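Local atomic coordinates of bacteriocin immunity protein (Pseudomonas aeruginosa, PDB entry 4UHP), a protein that binds the DNase of the bacterial toxin pyocin AP41 in a tight complex and so probably protects the producing cell. Residues 16-21 with 39-44; 25-30 with 35-40; 43-48 with 55-60. All coordinates share one frame; numbering follows the deposited sequence.

Contact 1 (16-21 with 39-44); sequences LEIIEE and DKLVKH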
ATOM      1  N   LEU D  16      -6.430   9.694  17.195  1.00 28.94           N
ATOM      2  CA  LEU D  16      -5.449  10.434  16.407  1.00 31.86           C
ATOM      3  C   LEU D  16      -4.062   9.821  16.564  1.00 33.44           C
ATOM      4  O   LEU D  16      -3.276   9.785  15.620  1.00 32.38           O
ATOM      5  CB  LEU D  16      -5.427  11.905  16.827  1.00 35.32           C
ATOM      6  CG  LEU D  16      -4.415  12.811  16.121  1.00 34.97           C
ATOM      7  CD1 LEU D  16      -4.737  12.925  14.638  1.00 32.75           C
ATOM      8  CD2 LEU D  16      -4.371  14.184  16.773  1.00 37.54           C
ATOM      9  N   GLU D  17      -3.780   9.336  17.770  1.00 34.67           N
ATOM     10  CA  GLU D  17      -2.518   8.674  18.085  1.00 35.32           C
ATOM     11  C   GLU D  17      -2.268   7.471  17.181  1.00 33.06           C
ATOM     12  O   GLU D  17      -1.143   7.247  16.726  1.00 36.45           O
ATOM     13  CB  GLU D  17      -2.512   8.249  19.556  1.00 43.25           C
ATOM     14  CG  GLU D  17      -1.310   7.429  19.978  1.00 54.25           C
ATOM     15  CD  GLU D  17      -1.214   7.271  21.482  1.00 60.16           C
ATOM     16  OE1 GLU D  17      -2.171   7.662  22.184  1.00 61.10           O
ATOM     17  OE2 GLU D  17      -0.178   6.765  21.963  1.00 63.90           O
ATOM     18  N   ILE D  18      -3.321   6.702  16.921  1.00 25.83           N
ATOM     19  CA  ILE D  18      -3.234   5.547  16.034  1.00 26.36           C
ATOM     20  C   ILE D  18      -3.036   5.978  14.584  1.00 28.12           C
ATOM     21  O   ILE D  18      -2.223   5.397  13.858  1.00 24.52           O
ATOM     22  CB  ILE D  18      -4.497   4.666  16.130  1.00 28.48           C
ATOM     23  CG1 ILE D  18      -4.650   4.095  17.539  1.00 31.86           C
ATOM     24  CG2 ILE D  18      -4.452   3.543  15.108  1.00 27.19           C
ATOM     25  CD1 ILE D  18      -5.858   3.204  17.697  1.00 36.49           C
ATOM     26  N   ILE D  19      -3.780   6.999  14.168  1.00 25.62           N
ATOM     27  CA  ILE D  19      -3.723   7.474  12.791  1.00 23.64           C
ATOM     28  C   ILE D  19      -2.338   8.021  12.438  1.00 24.71           C
ATOM     29  O   ILE D  19      -1.851   7.833  11.322  1.00 18.23           O
ATOM     30  CB  ILE D  19      -4.784   8.558  12.530  1.00 22.61           C
ATOM     31  CG1 ILE D  19      -6.174   8.034  12.895  1.00 23.15           C
ATOM     32  CG2 ILE D  19      -4.760   8.988  11.076  1.00 21.42           C
ATOM     33  CD1 ILE D  19      -6.542   6.751  12.173  1.00 19.37           C
ATOM     34  N   GLU D  20      -1.697   8.676  13.401  1.00 25.72           N
ATOM     35  CA  GLU D  20      -0.366   9.237  13.191  1.00 29.23           C
ATOM     36  C   GLU D  20       0.651   8.158  12.823  1.00 30.05           C
ATOM     37  O   GLU D  20       1.666   8.437  12.184  1.00 23.03           O
ATOM     38  CB  GLU D  20       0.094   9.991  14.440  1.00 35.22           C
ATOM     39  CG  GLU D  20      -0.617  11.317  14.655  1.00 42.03           C
ATOM     40  CD  GLU D  20      -0.303  11.944  16.000  1.00 49.11           C
ATOM     41  OE1 GLU D  20       0.191  11.226  16.895  1.00 52.33           O
ATOM     42  OE2 GLU D  20      -0.559  13.156  16.163  1.00 51.96           O
ATOM     43  N   GLU D  21       0.367   6.922  13.219  1.00 24.93           N
ATOM     44  CA  GLU D  21       1.273   5.810  12.966  1.00 29.24           C
ATOM     45  C   GLU D  21       1.294   5.443  11.479  1.00 23.87           C
ATOM     46  O   GLU D  21       2.183   4.727  11.019  1.00 26.99           O
ATOM     47  CB  GLU D  21       0.876   4.605  13.826  1.00 34.98           C
ATOM     48  CG  GLU D  21       1.979   3.577  14.021  1.00 41.63           C
ATOM     49  CD  GLU D  21       1.830   2.785  15.313  1.00 40.36           C
ATOM     50  OE1 GLU D  21       1.054   3.212  16.195  1.00 38.79           O
ATOM     51  OE2 GLU D  21       2.491   1.734  15.444  1.00 39.52           O
ATOM     52  N   ASP D  39      -0.856  -3.755   9.151  1.00 25.67           N
ATOM     53  CA  ASP D  39      -1.971  -4.586   8.703  1.00 26.93           C
ATOM     54  C   ASP D  39      -3.068  -4.610   9.766  1.00 28.97           C
ATOM     55  O   ASP D  39      -4.246  -4.419   9.464  1.00 26.68           O
ATOM     56  CB  ASP D  39      -1.505  -6.014   8.398  1.00 30.05           C
ATOM     57  CG  ASP D  39      -0.763  -6.122   7.074  1.00 30.85           C
ATOM     58  OD1 ASP D  39      -0.397  -5.075   6.504  1.00 29.16           O
ATOM     59  OD2 ASP D  39      -0.537  -7.258   6.605  1.00 34.61           O
ATOM     60  N   LYS D  40      -2.663  -4.835  11.013  1.00 27.79           N
ATOM     61  CA  LYS D  40      -3.598  -4.890  12.130  1.00 31.69           C
ATOM     62  C   LYS D  40      -4.300  -3.552  12.355  1.00 28.68           C
ATOM     63  O   LYS D  40      -5.495  -3.512  12.649  1.00 27.50           O
ATOM     64  CB  LYS D  40      -2.875  -5.313  13.411  1.00 34.93           C
ATOM     65  CG  LYS D  40      -3.785  -5.397  14.628  1.00 44.09           C
ATOM     66  CD  LYS D  40      -2.995  -5.551  15.918  1.00 47.87           C
ATOM     67  CE  LYS D  40      -3.918  -5.525  17.126  1.00 52.74           C
ATOM     68  NZ  LYS D  40      -3.163  -5.608  18.406  1.00 60.50           N
ATOM     69  N   LEU D  41      -3.551  -2.461  12.221  1.00 23.87           N
ATOM     70  CA  LEU D  41      -4.099  -1.128  12.460  1.00 27.24           C
ATOM     71  C   LEU D  41      -5.108  -0.735  11.385  1.00 23.49           C
ATOM     72  O   LEU D  41      -6.139  -0.130  11.682  1.00 25.16           O
ATOM     73  CB  LEU D  41      -2.977  -0.091  12.534  1.00 25.24           C
ATOM     74  CG  LEU D  41      -2.014  -0.208  13.718  1.00 26.98           C
ATOM     75  CD1 LEU D  41      -1.019   0.940  13.709  1.00 29.64           C
ATOM     76  CD2 LEU D  41      -2.777  -0.254  15.033  1.00 28.19           C
ATOM     77  N   VAL D  42      -4.803  -1.077  10.137  1.00 22.73           N
ATOM     78  CA  VAL D  42      -5.704  -0.809   9.019  1.00 27.22           C
ATOM     79  C   VAL D  42      -7.046  -1.506   9.199  1.00 33.80           C
ATOM     80  O   VAL D  42      -8.101  -0.884   9.086  1.00 37.78           O
ATOM     81  CB  VAL D  42      -5.101  -1.265   7.673  1.00 27.99           C
ATOM     82  CG1 VAL D  42      -6.180  -1.313   6.596  1.00 29.49           C
ATOM     83  CG2 VAL D  42      -3.964  -0.352   7.257  1.00 24.98           C
ATOM     84  N   LYS D  43      -7.002  -2.804   9.473  1.00 34.77           N
ATOM     85  CA  LYS D  43      -8.226  -3.583   9.575  1.00 31.98           C
ATOM     86  C   LYS D  43      -8.995  -3.195  10.829  1.00 28.23           C
ATOM     87  O   LYS D  43     -10.221  -3.271  10.858  1.00 32.76           O
ATOM     88  CB  LYS D  43      -7.916  -5.081   9.553  1.00 43.20           C
ATOM     89  CG  LYS D  43      -7.210  -5.529   8.272  1.00 49.34           C
ATOM     90  CD  LYS D  43      -7.791  -4.812   7.052  1.00 52.86           C
ATOM     91  CE  LYS D  43      -7.444  -5.507   5.745  1.00 58.56           C
ATOM     92  NZ  LYS D  43      -8.605  -5.514   4.811  1.00 61.96           N
ATOM     93  N   HIS D  44      -8.273  -2.759  11.855  1.00 26.33           N
ATOM     94  CA  HIS D  44      -8.909  -2.233  13.058  1.00 29.88           C
ATOM     95  C   HIS D  44      -9.605  -0.908  12.763  1.00 24.44           C
ATOM     96  O   HIS D  44     -10.720  -0.666  13.223  1.00 29.19           O
ATOM     97  CB  HIS D  44      -7.885  -2.047  14.177  1.00 32.02           C
ATOM     98  CG  HIS D  44      -8.442  -1.381  15.396  1.00 35.17           C
ATOM     99  ND1 HIS D  44      -9.310  -2.015  16.259  1.00 37.33           N
ATOM    100  CD2 HIS D  44      -8.260  -0.135  15.892  1.00 33.78           C
ATOM    101  CE1 HIS D  44      -9.634  -1.188  17.238  1.00 36.88           C
ATOM    102  NE2 HIS D  44      -9.012  -0.040  17.038  1.00 35.48           N
TER

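Contact 2 (25-30 with 35-40); sequences NKSGLK and EKRMDK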
ATOM      1  N   ASN D  25       7.027   6.242  12.047  1.00 34.97           N
ATOM      2  CA  ASN D  25       7.347   4.963  12.666  1.00 36.45           C
ATOM      3  C   ASN D  25       7.335   5.057  14.187  1.00 37.96           C
ATOM      4  O   ASN D  25       8.389   5.083  14.822  1.00 39.62           O
ATOM      5  CB  ASN D  25       8.708   4.459  12.183  1.00 37.77           C
ATOM      6  CG  ASN D  25       8.909   2.982  12.453  1.00 41.33           C
ATOM      7  OD1 ASN D  25       8.154   2.367  13.206  1.00 44.74           O
ATOM      8  ND2 ASN D  25       9.933   2.404  11.838  1.00 41.30           N
ATOM      9  N   LYS D  26       6.138   5.102  14.763  1.00 35.88           N
ATOM     10  CA  LYS D  26       5.983   5.184  16.211  1.00 37.59           C
ATOM     11  C   LYS D  26       6.489   3.935  16.913  1.00 38.14           C
ATOM     12  O   LYS D  26       7.164   4.019  17.938  1.00 43.49           O
ATOM     13  CB  LYS D  26       4.517   5.417  16.582  1.00 37.50           C
ATOM     14  CG  LYS D  26       4.167   6.870  16.824  1.00 41.56           C
ATOM     15  CD  LYS D  26       2.825   7.005  17.515  1.00 47.63           C
ATOM     16  CE  LYS D  26       2.507   8.453  17.824  1.00 50.78           C
ATOM     17  NZ  LYS D  26       1.194   8.578  18.496  1.00 52.38           N
ATOM     18  N   SER D  27       6.157   2.779  16.351  1.00 38.63           N
ATOM     19  CA  SER D  27       6.467   1.499  16.971  1.00 40.46           C
ATOM     20  C   SER D  27       7.961   1.207  16.954  1.00 40.23           C
ATOM     21  O   SER D  27       8.486   0.574  17.871  1.00 45.22           O
ATOM     22  CB  SER D  27       5.709   0.376  16.262  1.00 40.02           C
ATOM     23  OG  SER D  27       6.070   0.312  14.891  1.00 34.96           O
ATOM     24  N   GLY D  28       8.640   1.668  15.909  1.00 38.43           N
ATOM     25  CA  GLY D  28      10.061   1.413  15.746  1.00 40.17           C
ATOM     26  C   GLY D  28      10.306   0.104  15.020  1.00 46.09           C
ATOM     27  O   GLY D  28      11.447  -0.251  14.712  1.00 41.26           O
ATOM     28  N   LEU D  29       9.222  -0.614  14.744  1.00 37.81           N
ATOM     29  CA  LEU D  29       9.298  -1.903  14.069  1.00 38.42           C
ATOM     30  C   LEU D  29       9.765  -1.747  12.627  1.00 38.84           C
ATOM     31  O   LEU D  29       9.568  -0.701  12.006  1.00 36.33           O
ATOM     32  CB  LEU D  29       7.939  -2.604  14.105  1.00 38.03           C
ATOM     33  CG  LEU D  29       7.347  -2.866  15.491  1.00 40.04           C
ATOM     34  CD1 LEU D  29       5.983  -3.531  15.369  1.00 38.86           C
ATOM     35  CD2 LEU D  29       8.291  -3.717  16.323  1.00 41.37           C
ATOM     36  N   LYS D  30      10.387  -2.794  12.097  1.00 38.68           N
ATOM     37  CA  LYS D  30      10.880  -2.763  10.727  1.00 40.13           C
ATOM     38  C   LYS D  30      10.484  -4.024   9.967  1.00 43.70           C
ATOM     39  O   LYS D  30      10.143  -5.043  10.569  1.00 48.69           O
ATOM     40  CB  LYS D  30      12.401  -2.591  10.713  1.00 39.10           C
ATOM     41  CG  LYS D  30      12.872  -1.253  11.267  1.00 44.43           C
ATOM     42  CD  LYS D  30      14.389  -1.149  11.277  1.00 52.10           C
ATOM     43  CE  LYS D  30      15.004  -2.151  12.238  1.00 52.00           C
ATOM     44  NZ  LYS D  30      16.480  -1.982  12.342  1.00 56.03           N
ATOM     45  N   GLU D  35       5.018  -4.330   9.038  1.00 35.34           N
ATOM     46  CA  GLU D  35       3.917  -4.492   8.099  1.00 33.79           C
ATOM     47  C   GLU D  35       2.727  -5.195   8.741  1.00 31.15           C
ATOM     48  O   GLU D  35       1.580  -4.828   8.496  1.00 29.06           O
ATOM     49  CB  GLU D  35       4.372  -5.263   6.860  1.00 33.35           C
ATOM     50  CG  GLU D  35       3.345  -5.265   5.746  1.00 40.04           C
ATOM     51  CD  GLU D  35       3.960  -5.515   4.387  1.00 40.51           C
ATOM     52  OE1 GLU D  35       5.109  -6.003   4.332  1.00 44.95           O
ATOM     53  OE2 GLU D  35       3.297  -5.214   3.373  1.00 36.40           O
ATOM     54  N   LYS D  36       2.999  -6.202   9.565  1.00 32.58           N
ATOM     55  CA  LYS D  36       1.924  -6.937  10.221  1.00 36.61           C
ATOM     56  C   LYS D  36       1.239  -6.086  11.290  1.00 34.92           C
ATOM     57  O   LYS D  36       0.058  -6.279  11.579  1.00 38.25           O
ATOM     58  CB  LYS D  36       2.450  -8.239  10.828  1.00 43.99           C
ATOM     59  CG  LYS D  36       3.003  -9.214   9.798  1.00 58.27           C
ATOM     60  CD  LYS D  36       2.500 -10.628  10.037  1.00 69.09           C
ATOM     61  CE  LYS D  36       2.124 -11.312   8.730  1.00 73.93           C
ATOM     62  NZ  LYS D  36       0.693 -11.092   8.378  1.00 74.93           N
ATOM     63  N   ARG D  37       1.974  -5.144  11.873  1.00 30.51           N
ATOM     64  CA  ARG D  37       1.363  -4.198  12.800  1.00 32.25           C
ATOM     65  C   ARG D  37       0.467  -3.220  12.048  1.00 32.64           C
ATOM     66  O   ARG D  37      -0.653  -2.939  12.473  1.00 26.96           O
ATOM     67  CB  ARG D  37       2.419  -3.428  13.597  1.00 33.94           C
ATOM     68  CG  ARG D  37       1.839  -2.219  14.322  1.00 35.71           C
ATOM     69  CD  ARG D  37       2.750  -1.678  15.409  1.00 36.77           C
ATOM     70  NE  ARG D  37       2.122  -0.549  16.091  1.00 38.93           N
ATOM     71  CZ  ARG D  37       1.273  -0.666  17.108  1.00 42.40           C
ATOM     72  NH1 ARG D  37       0.956  -1.866  17.576  1.00 47.27           N
ATOM     73  NH2 ARG D  37       0.744   0.416  17.660  1.00 40.15           N
ATOM     74  N   MET D  38       0.960  -2.703  10.928  1.00 25.28           N
ATOM     75  CA  MET D  38       0.171  -1.773  10.130  1.00 23.29           C
ATOM     76  C   MET D  38      -1.036  -2.487   9.521  1.00 28.99           C
ATOM     77  O   MET D  38      -2.113  -1.902   9.402  1.00 27.04           O
ATOM     78  CB  MET D  38       1.033  -1.125   9.045  1.00 28.71           C
ATOM     79  CG  MET D  38       2.227  -0.349   9.589  1.00 23.79           C
ATOM     80  SD  MET D  38       1.807   0.758  10.959  1.00 26.07           S
ATOM     81  CE  MET D  38       0.640   1.859  10.166  1.00 24.49           C
ATOM     82  N   ASP D  39      -0.856  -3.755   9.151  1.00 25.67           N
ATOM     83  CA  ASP D  39      -1.971  -4.586   8.703  1.00 26.93           C
ATOM     84  C   ASP D  39      -3.068  -4.610   9.766  1.00 28.97           C
ATOM     85  O   ASP D  39      -4.246  -4.419   9.464  1.00 26.68           O
ATOM     86  CB  ASP D  39      -1.505  -6.014   8.398  1.00 30.05           C
ATOM     87  CG  ASP D  39      -0.763  -6.122   7.074  1.00 30.85           C
ATOM     88  OD1 ASP D  39      -0.397  -5.075   6.504  1.00 29.16           O
ATOM     89  OD2 ASP D  39      -0.537  -7.258   6.605  1.00 34.61           O
ATOM     90  N   LYS D  40      -2.663  -4.835  11.013  1.00 27.79           N
ATOM     91  CA  LYS D  40      -3.598  -4.890  12.130  1.00 31.69           C
ATOM     92  C   LYS D  40      -4.300  -3.552  12.355  1.00 28.68           C
ATOM     93  O   LYS D  40      -5.495  -3.512  12.649  1.00 27.50           O
ATOM     94  CB  LYS D  40      -2.875  -5.313  13.411  1.00 34.93           C
ATOM     95  CG  LYS D  40      -3.785  -5.397  14.628  1.00 44.09           C
ATOM     96  CD  LYS D  40      -2.995  -5.551  15.918  1.00 47.87           C
ATOM     97  CE  LYS D  40      -3.918  -5.525  17.126  1.00 52.74           C
ATOM     98  NZ  LYS D  40      -3.163  -5.608  18.406  1.00 60.50           N
TER

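Contact 3 (43-48 with 55-60); sequences KHFEEV and SGVIFH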
ATOM      1  N   LYS D  43      -7.002  -2.804   9.473  1.00 34.77           N
ATOM      2  CA  LYS D  43      -8.226  -3.583   9.575  1.00 31.98           C
ATOM      3  C   LYS D  43      -8.995  -3.195  10.829  1.00 28.23           C
ATOM      4  O   LYS D  43     -10.221  -3.271  10.858  1.00 32.76           O
ATOM      5  CB  LYS D  43      -7.916  -5.081   9.553  1.00 43.20           C
ATOM      6  CG  LYS D  43      -7.210  -5.529   8.272  1.00 49.34           C
ATOM      7  CD  LYS D  43      -7.791  -4.812   7.052  1.00 52.86           C
ATOM      8  CE  LYS D  43      -7.444  -5.507   5.745  1.00 58.56           C
ATOM      9  NZ  LYS D  43      -8.605  -5.514   4.811  1.00 61.96           N
ATOM     10  N   HIS D  44      -8.273  -2.759  11.855  1.00 26.33           N
ATOM     11  CA  HIS D  44      -8.909  -2.233  13.058  1.00 29.88           C
ATOM     12  C   HIS D  44      -9.605  -0.908  12.763  1.00 24.44           C
ATOM     13  O   HIS D  44     -10.720  -0.666  13.223  1.00 29.19           O
ATOM     14  CB  HIS D  44      -7.885  -2.047  14.177  1.00 32.02           C
ATOM     15  CG  HIS D  44      -8.442  -1.381  15.396  1.00 35.17           C
ATOM     16  ND1 HIS D  44      -9.310  -2.015  16.259  1.00 37.33           N
ATOM     17  CD2 HIS D  44      -8.260  -0.135  15.892  1.00 33.78           C
ATOM     18  CE1 HIS D  44      -9.634  -1.188  17.238  1.00 36.88           C
ATOM     19  NE2 HIS D  44      -9.012  -0.040  17.038  1.00 35.48           N
ATOM     20  N   PHE D  45      -8.929  -0.053  11.998  1.00 23.11           N
ATOM     21  CA  PHE D  45      -9.491   1.220  11.557  1.00 21.68           C
ATOM     22  C   PHE D  45     -10.819   1.002  10.841  1.00 22.41           C
ATOM     23  O   PHE D  45     -11.829   1.622  11.176  1.00 21.16           O
ATOM     24  CB  PHE D  45      -8.505   1.951  10.638  1.00 19.40           C
ATOM     25  CG  PHE D  45      -9.040   3.236  10.066  1.00 19.58           C
ATOM     26  CD1 PHE D  45      -8.863   4.435  10.740  1.00 21.14           C
ATOM     27  CD2 PHE D  45      -9.713   3.249   8.853  1.00 21.01           C
ATOM     28  CE1 PHE D  45      -9.351   5.620  10.219  1.00 18.30           C
ATOM     29  CE2 PHE D  45     -10.209   4.430   8.329  1.00 20.27           C
ATOM     30  CZ  PHE D  45     -10.025   5.617   9.014  1.00 15.25           C
ATOM     31  N   GLU D  46     -10.808   0.113   9.853  1.00 23.43           N
ATOM     32  CA  GLU D  46     -12.005  -0.193   9.077  1.00 28.41           C
ATOM     33  C   GLU D  46     -13.116  -0.770   9.948  1.00 30.49           C
ATOM     34  O   GLU D  46     -14.301  -0.508   9.726  1.00 29.91           O
ATOM     35  CB  GLU D  46     -11.665  -1.168   7.949  1.00 27.98           C
ATOM     36  CG  GLU D  46     -10.572  -0.662   7.031  1.00 24.31           C
ATOM     37  CD  GLU D  46     -10.158  -1.675   5.984  1.00 29.96           C
ATOM     38  OE1 GLU D  46     -10.448  -2.880   6.154  1.00 33.11           O
ATOM     39  OE2 GLU D  46      -9.537  -1.256   4.987  1.00 31.15           O
ATOM     40  N   GLU D  47     -12.724  -1.554  10.945  1.00 31.64           N
ATOM     41  CA  GLU D  47     -13.682  -2.215  11.821  1.00 38.01           C
ATOM     42  C   GLU D  47     -14.437  -1.228  12.706  1.00 37.09           C
ATOM     43  O   GLU D  47     -15.665  -1.260  12.769  1.00 34.39           O
ATOM     44  CB  GLU D  47     -12.969  -3.251  12.692  1.00 43.69           C
ATOM     45  CG  GLU D  47     -13.861  -3.908  13.732  1.00 56.49           C
ATOM     46  CD  GLU D  47     -13.101  -4.883  14.610  1.00 63.78           C
ATOM     47  OE1 GLU D  47     -11.966  -5.252  14.243  1.00 64.54           O
ATOM     48  OE2 GLU D  47     -13.638  -5.278  15.666  1.00 69.36           O
ATOM     49  N   VAL D  48     -13.705  -0.350  13.384  1.00 29.30           N
ATOM     50  CA  VAL D  48     -14.316   0.515  14.392  1.00 32.56           C
ATOM     51  C   VAL D  48     -14.991   1.752  13.800  1.00 27.61           C
ATOM     52  O   VAL D  48     -15.929   2.283  14.391  1.00 30.22           O
ATOM     53  CB  VAL D  48     -13.283   0.972  15.446  1.00 28.76           C
ATOM     54  CG1 VAL D  48     -12.765  -0.221  16.230  1.00 35.63           C
ATOM     55  CG2 VAL D  48     -12.137   1.730  14.793  1.00 24.79           C
ATOM     56  N   SER D  55      -9.949   1.688   4.337  1.00 17.04           N
ATOM     57  CA  SER D  55      -8.599   2.242   4.440  1.00 19.60           C
ATOM     58  C   SER D  55      -8.383   3.395   3.460  1.00 19.46           C
ATOM     59  O   SER D  55      -7.407   4.136   3.564  1.00 17.00           O
ATOM     60  CB  SER D  55      -7.551   1.155   4.193  1.00 18.38           C
ATOM     61  OG  SER D  55      -7.562   0.751   2.837  1.00 17.78           O
ATOM     62  N   GLY D  56      -9.301   3.535   2.508  1.00 20.91           N
ATOM     63  CA  GLY D  56      -9.258   4.624   1.551  1.00 21.62           C
ATOM     64  C   GLY D  56      -9.226   5.990   2.207  1.00 19.75           C
ATOM     65  O   GLY D  56      -8.654   6.925   1.657  1.00 18.90           O
ATOM     66  N   VAL D  57      -9.838   6.110   3.383  1.00 21.50           N
ATOM     67  CA  VAL D  57      -9.803   7.364   4.130  1.00 24.30           C
ATOM     68  C   VAL D  57      -8.359   7.753   4.438  1.00 24.04           C
ATOM     69  O   VAL D  57      -7.986   8.924   4.365  1.00 21.17           O
ATOM     70  CB  VAL D  57     -10.597   7.269   5.446  1.00 17.79           C
ATOM     71  CG1 VAL D  57     -10.543   8.592   6.197  1.00 19.36           C
ATOM     72  CG2 VAL D  57     -12.043   6.865   5.171  1.00 20.15           C
ATOM     73  N   ILE D  58      -7.549   6.755   4.767  1.00 22.35           N
ATOM     74  CA  ILE D  58      -6.149   6.975   5.105  1.00 20.35           C
ATOM     75  C   ILE D  58      -5.263   7.105   3.871  1.00 16.43           C
ATOM     76  O   ILE D  58      -4.526   8.086   3.727  1.00 18.92           O
ATOM     77  CB  ILE D  58      -5.599   5.827   5.975  1.00 20.78           C
ATOM     78  CG1 ILE D  58      -6.392   5.714   7.278  1.00 22.89           C
ATOM     79  CG2 ILE D  58      -4.118   6.029   6.254  1.00 22.07           C
ATOM     80  CD1 ILE D  58      -5.976   4.537   8.140  1.00 23.99           C
ATOM     81  N   PHE D  59      -5.340   6.115   2.986  1.00 16.88           N
ATOM     82  CA  PHE D  59      -4.390   5.998   1.885  1.00 15.65           C
ATOM     83  C   PHE D  59      -4.833   6.703   0.603  1.00 17.27           C
ATOM     84  O   PHE D  59      -4.016   6.951  -0.281  1.00 22.26           O
ATOM     85  CB  PHE D  59      -4.114   4.520   1.588  1.00 14.38           C
ATOM     86  CG  PHE D  59      -3.523   3.768   2.749  1.00 14.79           C
ATOM     87  CD1 PHE D  59      -2.207   3.974   3.127  1.00 17.34           C
ATOM     88  CD2 PHE D  59      -4.280   2.850   3.456  1.00 16.29           C
ATOM     89  CE1 PHE D  59      -1.657   3.282   4.194  1.00 20.38           C
ATOM     90  CE2 PHE D  59      -3.737   2.154   4.520  1.00 19.54           C
ATOM     91  CZ  PHE D  59      -2.421   2.371   4.890  1.00 21.69           C
ATOM     92  N   HIS D  60      -6.121   7.005   0.489  1.00 18.22           N
ATOM     93  CA  HIS D  60      -6.613   7.769  -0.655  1.00 24.93           C
ATOM     94  C   HIS D  60      -7.591   8.859  -0.223  1.00 24.74           C
ATOM     95  O   HIS D  60      -8.749   8.871  -0.646  1.00 20.38           O
ATOM     96  CB  HIS D  60      -7.255   6.830  -1.671  1.00 20.35           C
ATOM     97  CG  HIS D  60      -6.290   5.847  -2.258  1.00 20.42           C
ATOM     98  ND1 HIS D  60      -5.553   6.117  -3.391  1.00 21.36           N
ATOM     99  CD2 HIS D  60      -5.914   4.613  -1.849  1.00 19.96           C
ATOM    100  CE1 HIS D  60      -4.776   5.084  -3.665  1.00 21.57           C
ATOM    101  NE2 HIS D  60      -4.975   4.158  -2.744  1.00 21.78           N
TER

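Contact 1 (16-21 with 39-44)
The imidazole of His44 meets Ile18 obliquely, with CD1 of Ile18 4.5 Å from ring atom CD2, while one face of the same ring is covered near its rim by CG2 of Val48, a helical turn further on. The other flat group is the carboxylate of Glu21. Leu41 CD1 lies 3.8 Å from Glu21 CD and 4.0 Å from each of its oxygens, OE1 and OE2, so the methyl rests over the plane of the group and leaves its oxygens to other partners. The two side chains cross at about a right angle. Glu21 reaches this place because its CG is anti to the backbone N (chi1 -160°) and the chain beyond is extended. Its carboxylate is paired with Arg37 through OE2, modelled implausibly short so that the exact geometry is doubtful; this charge pairing is consistent with a glutamate at a buried place.

Here helix 12-19 and the turn after it pack against the long helix 31-49 in the helical fold of the colicin and pyocin immunity proteins. The backbones come nearest at Ile18 and Leu41, whose CA atoms are 7.6 Å apart. Between them, Ile18 CG2 approaches Leu41 CD2 at 4.2 Å, a loose apolar touch. Branched at CB, Ile18 can send CG2 to the leucine and CD1 to the histidine, while the forked end of Leu41 gives one methyl to Ile18 and the other to Glu21. NE2 of His44 is hydrogen-bonded to Tyr10 OH, and Ile18 also packs on Tyr10. On helix 31-49, Asp39 and Val42 each pack on an aromatic side chain of the other protein's chain.

Contact 2 (25-30 with 35-40)
The loop at Leu29 runs beside the helix at Arg37, where the CA atoms of the two residues come within 8.4 Å of each other; Gly28 just before has a positive phi of 88°, a conformation glycine adopts easily. The aliphatic part of Arg37 carries the contact. Its CG stands anti to the backbone N (chi1 166°), and the chain continues extended to NE, which brings CB and CD against the loop. Leu29 crosses it at about a right angle, with its CD1 methyl 3.7 Å from Arg37 CD. Ser27 CB touches the same methylene at 3.7 Å and meets the guanidinium obliquely. An arginine suits this partly exposed site because its carbon chain offers an apolar flank while the charged end goes elsewhere, to Glu21.

Polar side chains hold the loop in shape. Asn25 uses both ends of its amide: OD1 accepts from Gly28 N at 2.8 Å, with the donor above the carbonyl plane, and ND2 gives a straighter bond (154°) to Leu29 O, which lies close to the amide plane. Ser27 OG accepts from Leu29 N at 3.3 Å. Leu34 packs on Asn25, Ser27 and Leu29 from the first turn of the helix. What results is an Asx motif at Asn25 overlapping an ST turn at Ser27, in the loop that leads into helix 31-49.

Contact 3 (43-48 with 55-60)
Phe45 spreads its ring beneath Ile58, whose CD1 methyl sits over the centre of one face, 3.8 Å from the ring centroid and only 10° off the normal, a clear CH-pi contact. The two side chains approach from opposite directions. CG of Phe45 is anti to its backbone N (chi1 176°), which carries the ring out from helix 31-49 to the short helix 56-59. At the far end of the ring, Val57 CB lies 4.0 Å from Phe45 CZ, approaching obliquely. Isoleucine suits its place by having two arms: CD1 meets Phe45, while CG2 lies 4.0 Å above the middle of the Phe59 ring, so that one side chain packs on two aromatic rings.

The polar part of the contact is looser. Glu46, with an extended chain, accepts a weak hydrogen bond at OE2 from Ser55 N (3.0 Å, 128° at the hydrogen). Its OE1 forms a long, weak salt bridge of 3.5 Å with Lys43 NZ, which also forms a salt bridge with an acidic side chain of the other protein's chain. Ser55 OG turns to an acidic side chain of that chain, and His60 NE2 bonds to its backbone, so residues of segment 55-60 also belong to the interface with the toxin. On the inner side, Phe45 packs on Ile19 of helix 12-19 and on Ile71 and Val75 of helix 68-81, and Val57 joins Ile71, so that all four helices meet around this phenylalanine.

How the contacts relate
From the N terminus, helix 12-19 is followed by a loop and the long helix 31-49, and contact 1 closes that connection. Contact 2 closes the short turn from the loop into the start of helix 31-49, within the span of contact 1, and ends on the same stretch of helix, sharing Asp39 and Lys40. Met38 CE packing on Glu21 O joins the two directly. Contact 3 starts on Lys43 and His44, where contact 1 ends, and closes the link from helix 31-49 to helix 56-59. Ile19 against Phe45, and Val42 against Ser55 and Phe59, pack contacts 1 and 3 together. Contacts 2 and 3 follow in series, about 15 Å apart between centres, joined through helix 31-49.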